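Local structure of bacteriocin (Brevibacillus sp. SKDU10, 6LWZ) at residues N4-A9 / V33-G38; F13-K18 / Y27-Y32. The protein is an antimicrobial peptide, a defensin-like bacteriocin produced by a Brevibacillus strain and probably directed against competing bacteria. All blocks are in the same frame, centred on the assembly; numbering follows the deposited sequence.

Both interactions use strand 26-35, the central strand of a three-stranded antiparallel sheet flanked by strands 10-20 and 40-48. Interaction 1 ties the loop before the first strand to the end of the central one through a disulfide. Interaction 2, nested between its segments along the chain, pairs the first two strands as a hairpin. Their centres lie about 17 Å apart, yet they touch: Ala34 CB lies 3.4 Å from Ile14 CD1, and Val33 packs on Phe13. In a peptide of 53 residues without helix, strand hydrogen bonds and cross-links of this kind probably supply much of the stability.

Interaction 1 (N4-A9 / V33-G38); sequences NQCPDA and VACMNG
The Cys6-Cys35 disulfide, one of three in this defensin-like peptide, fastens the N-terminal loop 4-9 to the end of the central strand, 26-35. Its SG atoms are 2.0 Å apart and its chi3 of -83° gives the near-perpendicular twist of a relaxed disulfide. In both cysteines SG stands opposite the carbonyl carbon and beside the backbone N, which turns the two sulfurs into the space between the two segments. CG2 of Val33, two residues earlier on the same side of the strand, lies 3.9 Å from Cys6 SG and gives the sulfur an apolar neighbour; Val33 also packs on Leu41 and Cys43 of strand 40-48.

Beyond the disulfide the loop curls round the turn that follows the strand. Pro7, a ring suited to a tight bend, places CG 3.6 Å from Asn37 CB, the two side chains meeting at a slant. Asp8 folds back on its own backbone: its CG sits between the backbone N and the carbonyl carbon (chi1 47°), and OD1 accepts the N-H of Ala9 at 2.7 Å from above the carboxylate plane. Ala9 O in turn receives a weak but fairly straight bond from Met36 N (3.3 Å, 167°), while Met36 CG lies 3.4 Å from that same oxygen.

Noncovalent contacts here are few and largely at the surface, so the covalent S-S bond is probably the main restraint holding the loop to the strand.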
loop_
_atom_site.group_PDB
_atom_site.type_symbol
_atom_site.label_atom_id
_atom_site.label_comp_id
_atom_site.label_asym_id
_atom_site.label_seq_id
_atom_site.Cartn_x
_atom_site.Cartn_y
_atom_site.Cartn_z
ATOM N N ASN A 4 -6.312 1.597 -7.596
ATOM C CA ASN A 4 -6.651 2.913 -8.112
ATOM C C ASN A 4 -5.394 3.400 -8.806
ATOM O O ASN A 4 -4.292 2.971 -8.454
ATOM C CB ASN A 4 -7.023 3.869 -6.973
ATOM C CG ASN A 4 -8.236 3.407 -6.177
ATOM O OD1 ASN A 4 -8.101 2.792 -5.122
ATOM N ND2 ASN A 4 -9.422 3.712 -6.672
ATOM N N GLN A 5 -5.543 4.273 -9.796
ATOM C CA GLN A 5 -4.383 4.897 -10.435
ATOM C C GLN A 5 -4.651 6.354 -10.789
ATOM O O GLN A 5 -5.776 6.844 -10.679
ATOM C CB GLN A 5 -3.910 4.086 -11.655
ATOM C CG GLN A 5 -2.950 2.953 -11.293
ATOM C CD GLN A 5 -2.227 2.345 -12.487
ATOM O OE1 GLN A 5 -2.399 2.777 -13.631
ATOM N NE2 GLN A 5 -1.416 1.323 -12.225
ATOM N N CYS A 6 -3.584 7.043 -11.182
ATOM C CA CYS A 6 -3.625 8.475 -11.435
ATOM C C CYS A 6 -4.090 8.786 -12.851
ATOM O O CYS A 6 -3.794 8.030 -13.778
ATOM C CB CYS A 6 -2.244 9.068 -11.187
ATOM S SG CYS A 6 -1.659 8.685 -9.524
ATOM N N PRO A 7 -4.821 9.903 -13.023
ATOM C CA PRO A 7 -5.360 10.264 -14.339
ATOM C C PRO A 7 -4.298 10.395 -15.440
ATOM O O PRO A 7 -4.499 9.908 -16.556
ATOM C CB PRO A 7 -6.037 11.618 -14.088
ATOM C CG PRO A 7 -6.312 11.657 -12.626
ATOM C CD PRO A 7 -5.213 10.873 -11.981
ATOM N N ASP A 8 -3.184 11.043 -15.118
ATOM C CA ASP A 8 -2.120 11.298 -16.093
ATOM C C ASP A 8 -0.755 10.761 -15.636
ATOM O O ASP A 8 -0.050 10.108 -16.412
ATOM C CB ASP A 8 -2.032 12.798 -16.425
ATOM C CG ASP A 8 -2.042 13.685 -15.189
ATOM O OD1 ASP A 8 -2.060 13.147 -14.061
ATOM O OD2 ASP A 8 -2.030 14.924 -15.345
ATOM N N ALA A 9 -0.383 11.036 -14.388
ATOM C CA ALA A 9 0.883 10.546 -13.845
ATOM C C ALA A 9 0.898 10.529 -12.319
ATOM O O ALA A 9 0.249 11.343 -11.662
ATOM C CB ALA A 9 2.036 11.389 -14.370
ATOM N N VAL A 33 -0.622 5.485 -3.685
ATOM C CA VAL A 33 -0.040 6.371 -4.695
ATOM C C VAL A 33 -0.520 7.785 -4.416
ATOM O O VAL A 33 -1.710 8.008 -4.173
ATOM C CB VAL A 33 -0.419 5.988 -6.156
ATOM C CG1 VAL A 33 -0.162 4.519 -6.416
ATOM C CG2 VAL A 33 -1.870 6.315 -6.474
ATOM N N ALA A 34 0.411 8.732 -4.419
ATOM C CA ALA A 34 0.066 10.142 -4.406
ATOM C C ALA A 34 0.134 10.600 -5.845
ATOM O O ALA A 34 1.182 10.519 -6.477
ATOM C CB ALA A 34 1.027 10.929 -3.545
ATOM N N CYS A 35 -1.002 11.035 -6.369
ATOM C CA CYS A 35 -1.098 11.477 -7.754
ATOM C C CYS A 35 -0.713 12.945 -7.896
ATOM O O CYS A 35 -0.805 13.717 -6.938
ATOM C CB CYS A 35 -2.526 11.273 -8.273
ATOM S SG CYS A 35 -3.065 9.549 -8.335
ATOM N N MET A 36 -0.427 13.337 -9.121
ATOM C CA MET A 36 -0.219 14.723 -9.428
ATOM C C MET A 36 -1.606 15.365 -9.327
ATOM O O MET A 36 -1.760 16.310 -8.640
ATOM C CB MET A 36 0.361 14.921 -10.823
ATOM C CG MET A 36 1.723 14.329 -11.084
ATOM S SD MET A 36 3.137 14.996 -10.237
ATOM C CE MET A 36 3.361 16.545 -11.051
ATOM N N ASN A 37 -2.592 14.793 -9.979
ATOM C CA ASN A 37 -3.953 15.313 -10.010
ATOM C C ASN A 37 -4.640 15.386 -8.661
ATOM O O ASN A 37 -4.737 16.437 -8.078
ATOM C CB ASN A 37 -4.791 14.553 -11.049
ATOM C CG ASN A 37 -4.873 15.296 -12.401
ATOM O OD1 ASN A 37 -3.949 15.252 -13.226
ATOM N ND2 ASN A 37 -5.996 15.972 -12.635
ATOM N N GLY A 38 -5.069 14.268 -8.112
ATOM C CA GLY A 38 -5.709 14.286 -6.808
ATOM C C GLY A 38 -4.678 13.999 -5.728
ATOM O O GLY A 38 -3.628 14.594 -5.735
#

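Interaction 2 (F13-K18 / Y27-Y32); sequences FIVKDK and YYKQVY
Ile14 and Tyr32 exchange two backbone hydrogen bonds, as do Lys16 and Gln30, so that strands 13-18 and 27-32 run antiparallel with a 152° angle between their directions; Lys18 N adds a fifth bond, to Tyr28 O. Val15 faces Val31 and Asp17 faces Lys29 in the intervening non-hydrogen-bonded pairs.

Aromatic rings and lysines meet on the side bearing Lys16 and Tyr32. The Lys16 ammonium stands over one face of the Tyr32 ring, NZ 4.4 Å from the centroid and 14° off the normal, a cation-pi contact. Lys18 makes a CH-pi contact, its CB over one face of the Tyr28 ring and 3.5 Å from the centroid. Tyr28 reaches it because its CG lies between the backbone N and the carbonyl carbon (chi1 75°), turning the ring across to strand 13-18. A water bridges Lys18 O and Tyr28 OH. The long Lys18 chain then carries CE to 3.5 Å from Gln30 CG, while Gln30 OE1 is hydrogen-bonded to Thr45 OG1 of strand 40-48.

On the other face, branched Val15 suits a strand and lays CG1 3.6 Å from Lys29 CD, the aliphatic part of an extended lysine. Phe13 CD2 touches Val31 CG1 at 3.9 Å.

This alternation of hydrogen-bonded and non-hydrogen-bonded pairs is that of an antiparallel beta hairpin, here strands 10-20 and 26-35 of the three-stranded sheet of a defensin-like peptide.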
loop_
_atom_site.group_PDB
_atom_site.type_symbol
_atom_site.label_atom_id
_atom_site.label_comp_id
_atom_site.label_asym_id
_atom_site.label_seq_id
_atom_site.Cartn_x
_atom_site.Cartn_y
_atom_site.Cartn_z
ATOM N N PHE A 13 4.931 7.341 -4.290
ATOM C CA PHE A 13 4.293 6.287 -3.523
ATOM C C PHE A 13 4.512 6.547 -2.040
ATOM O O PHE A 13 5.597 6.957 -1.638
ATOM C CB PHE A 13 4.883 4.931 -3.899
ATOM C CG PHE A 13 4.447 4.440 -5.243
ATOM C CD1 PHE A 13 5.095 4.866 -6.395
ATOM C CD2 PHE A 13 3.383 3.550 -5.362
ATOM C CE1 PHE A 13 4.694 4.409 -7.642
ATOM C CE2 PHE A 13 2.975 3.086 -6.603
ATOM C CZ PHE A 13 3.628 3.518 -7.747
ATOM N N ILE A 14 3.471 6.329 -1.241
ATOM C CA ILE A 14 3.583 6.373 0.217
ATOM C C ILE A 14 3.356 4.984 0.829
ATOM O O ILE A 14 2.311 4.363 0.634
ATOM C CB ILE A 14 2.605 7.387 0.841
ATOM C CG1 ILE A 14 2.883 8.788 0.307
ATOM C CG2 ILE A 14 2.745 7.401 2.355
ATOM C CD1 ILE A 14 2.039 9.149 -0.884
ATOM N N VAL A 15 4.346 4.531 1.594
ATOM C CA VAL A 15 4.372 3.194 2.179
ATOM C C VAL A 15 4.085 3.283 3.668
ATOM O O VAL A 15 4.817 3.936 4.399
ATOM C CB VAL A 15 5.755 2.545 1.989
ATOM C CG1 VAL A 15 5.844 1.215 2.719
ATOM C CG2 VAL A 15 6.055 2.359 0.513
ATOM N N LYS A 16 3.013 2.623 4.101
ATOM C CA LYS A 16 2.601 2.612 5.500
ATOM C C LYS A 16 2.674 1.192 6.044
ATOM O O LYS A 16 1.939 0.314 5.601
ATOM C CB LYS A 16 1.181 3.159 5.635
ATOM C CG LYS A 16 1.085 4.664 5.438
ATOM C CD LYS A 16 -0.237 5.078 4.810
ATOM C CE LYS A 16 -0.330 6.589 4.647
ATOM N NZ LYS A 16 -1.550 7.022 3.906
ATOM N N ASP A 17 3.576 0.985 6.998
ATOM C CA ASP A 17 3.770 -0.308 7.642
ATOM C C ASP A 17 2.734 -0.503 8.741
ATOM O O ASP A 17 2.531 0.383 9.571
ATOM C CB ASP A 17 5.178 -0.391 8.228
ATOM C CG ASP A 17 5.477 -1.739 8.842
ATOM O OD1 ASP A 17 4.798 -2.119 9.822
ATOM O OD2 ASP A 17 6.403 -2.417 8.353
ATOM N N LYS A 18 2.095 -1.672 8.742
ATOM C CA LYS A 18 0.966 -1.952 9.632
ATOM C C LYS A 18 1.225 -3.050 10.649
ATOM O O LYS A 18 0.410 -3.265 11.543
ATOM C CB LYS A 18 -0.240 -2.372 8.808
ATOM C CG LYS A 18 -0.660 -1.382 7.748
ATOM C CD LYS A 18 -0.998 -0.025 8.333
ATOM C CE LYS A 18 -1.620 0.849 7.262
ATOM N NZ LYS A 18 -2.298 2.041 7.812
ATOM N N TYR A 27 3.730 -9.922 8.368
ATOM C CA TYR A 27 3.946 -8.486 8.354
ATOM C C TYR A 27 3.472 -7.946 7.018
ATOM O O TYR A 27 3.604 -8.622 5.997
ATOM C CB TYR A 27 5.420 -8.169 8.567
ATOM C CG TYR A 27 5.877 -8.466 9.969
ATOM C CD1 TYR A 27 5.304 -7.811 11.049
ATOM C CD2 TYR A 27 6.878 -9.403 10.224
ATOM C CE1 TYR A 27 5.707 -8.072 12.345
ATOM C CE2 TYR A 27 7.289 -9.675 11.523
ATOM C CZ TYR A 27 6.699 -9.003 12.582
ATOM O OH TYR A 27 7.088 -9.251 13.887
ATOM N N TYR A 28 2.885 -6.755 7.018
ATOM C CA TYR A 28 2.436 -6.147 5.769
ATOM C C TYR A 28 2.533 -4.622 5.780
ATOM O O TYR A 28 2.568 -3.982 6.837
ATOM C CB TYR A 28 1.002 -6.599 5.417
ATOM C CG TYR A 28 -0.073 -5.946 6.255
ATOM C CD1 TYR A 28 -0.235 -6.287 7.589
ATOM C CD2 TYR A 28 -0.920 -4.980 5.718
ATOM C CE1 TYR A 28 -1.210 -5.699 8.369
ATOM C CE2 TYR A 28 -1.906 -4.383 6.492
ATOM C CZ TYR A 28 -2.043 -4.750 7.816
ATOM O OH TYR A 28 -2.994 -4.161 8.608
ATOM N N LYS A 29 2.596 -4.062 4.576
ATOM C CA LYS A 29 2.603 -2.619 4.367
ATOM C C LYS A 29 1.486 -2.272 3.408
ATOM O O LYS A 29 1.319 -2.944 2.391
ATOM C CB LYS A 29 3.933 -2.159 3.769
ATOM C CG LYS A 29 5.146 -2.542 4.595
ATOM C CD LYS A 29 6.441 -2.144 3.907
ATOM C CE LYS A 29 7.633 -2.795 4.580
ATOM N NZ LYS A 29 8.912 -2.305 4.015
ATOM N N GLN A 30 0.714 -1.245 3.740
ATOM C CA GLN A 30 -0.268 -0.706 2.815
ATOM C C GLN A 30 0.429 0.324 1.943
ATOM O O GLN A 30 1.084 1.223 2.460
ATOM C CB GLN A 30 -1.434 -0.057 3.561
ATOM C CG GLN A 30 -2.300 -1.027 4.351
ATOM C CD GLN A 30 -3.167 -1.907 3.472
ATOM O OE1 GLN A 30 -2.667 -2.654 2.626
ATOM N NE2 GLN A 30 -4.479 -1.836 3.681
ATOM N N VAL A 31 0.285 0.178 0.628
ATOM C CA VAL A 31 0.933 1.049 -0.341
ATOM C C VAL A 31 -0.113 1.941 -0.997
ATOM O O VAL A 31 -1.126 1.460 -1.509
ATOM C CB VAL A 31 1.673 0.237 -1.430
ATOM C CG1 VAL A 31 2.385 1.154 -2.424
ATOM C CG2 VAL A 31 2.672 -0.712 -0.798
ATOM N N TYR A 32 0.152 3.242 -0.982
ATOM C CA TYR A 32 -0.701 4.233 -1.625
ATOM C C TYR A 32 0.094 4.958 -2.697
ATOM O O TYR A 32 1.326 5.029 -2.630
ATOM C CB TYR A 32 -1.205 5.247 -0.594
ATOM C CG TYR A 32 -2.361 4.756 0.249
ATOM C CD1 TYR A 32 -2.172 3.778 1.218
ATOM C CD2 TYR A 32 -3.643 5.281 0.084
ATOM C CE1 TYR A 32 -3.227 3.324 1.996
ATOM C CE2 TYR A 32 -4.710 4.836 0.854
ATOM C CZ TYR A 32 -4.499 3.855 1.810
ATOM O OH TYR A 32 -5.548 3.401 2.580
HETATM O O HOH W 1 -2.180 -3.828 11.418
#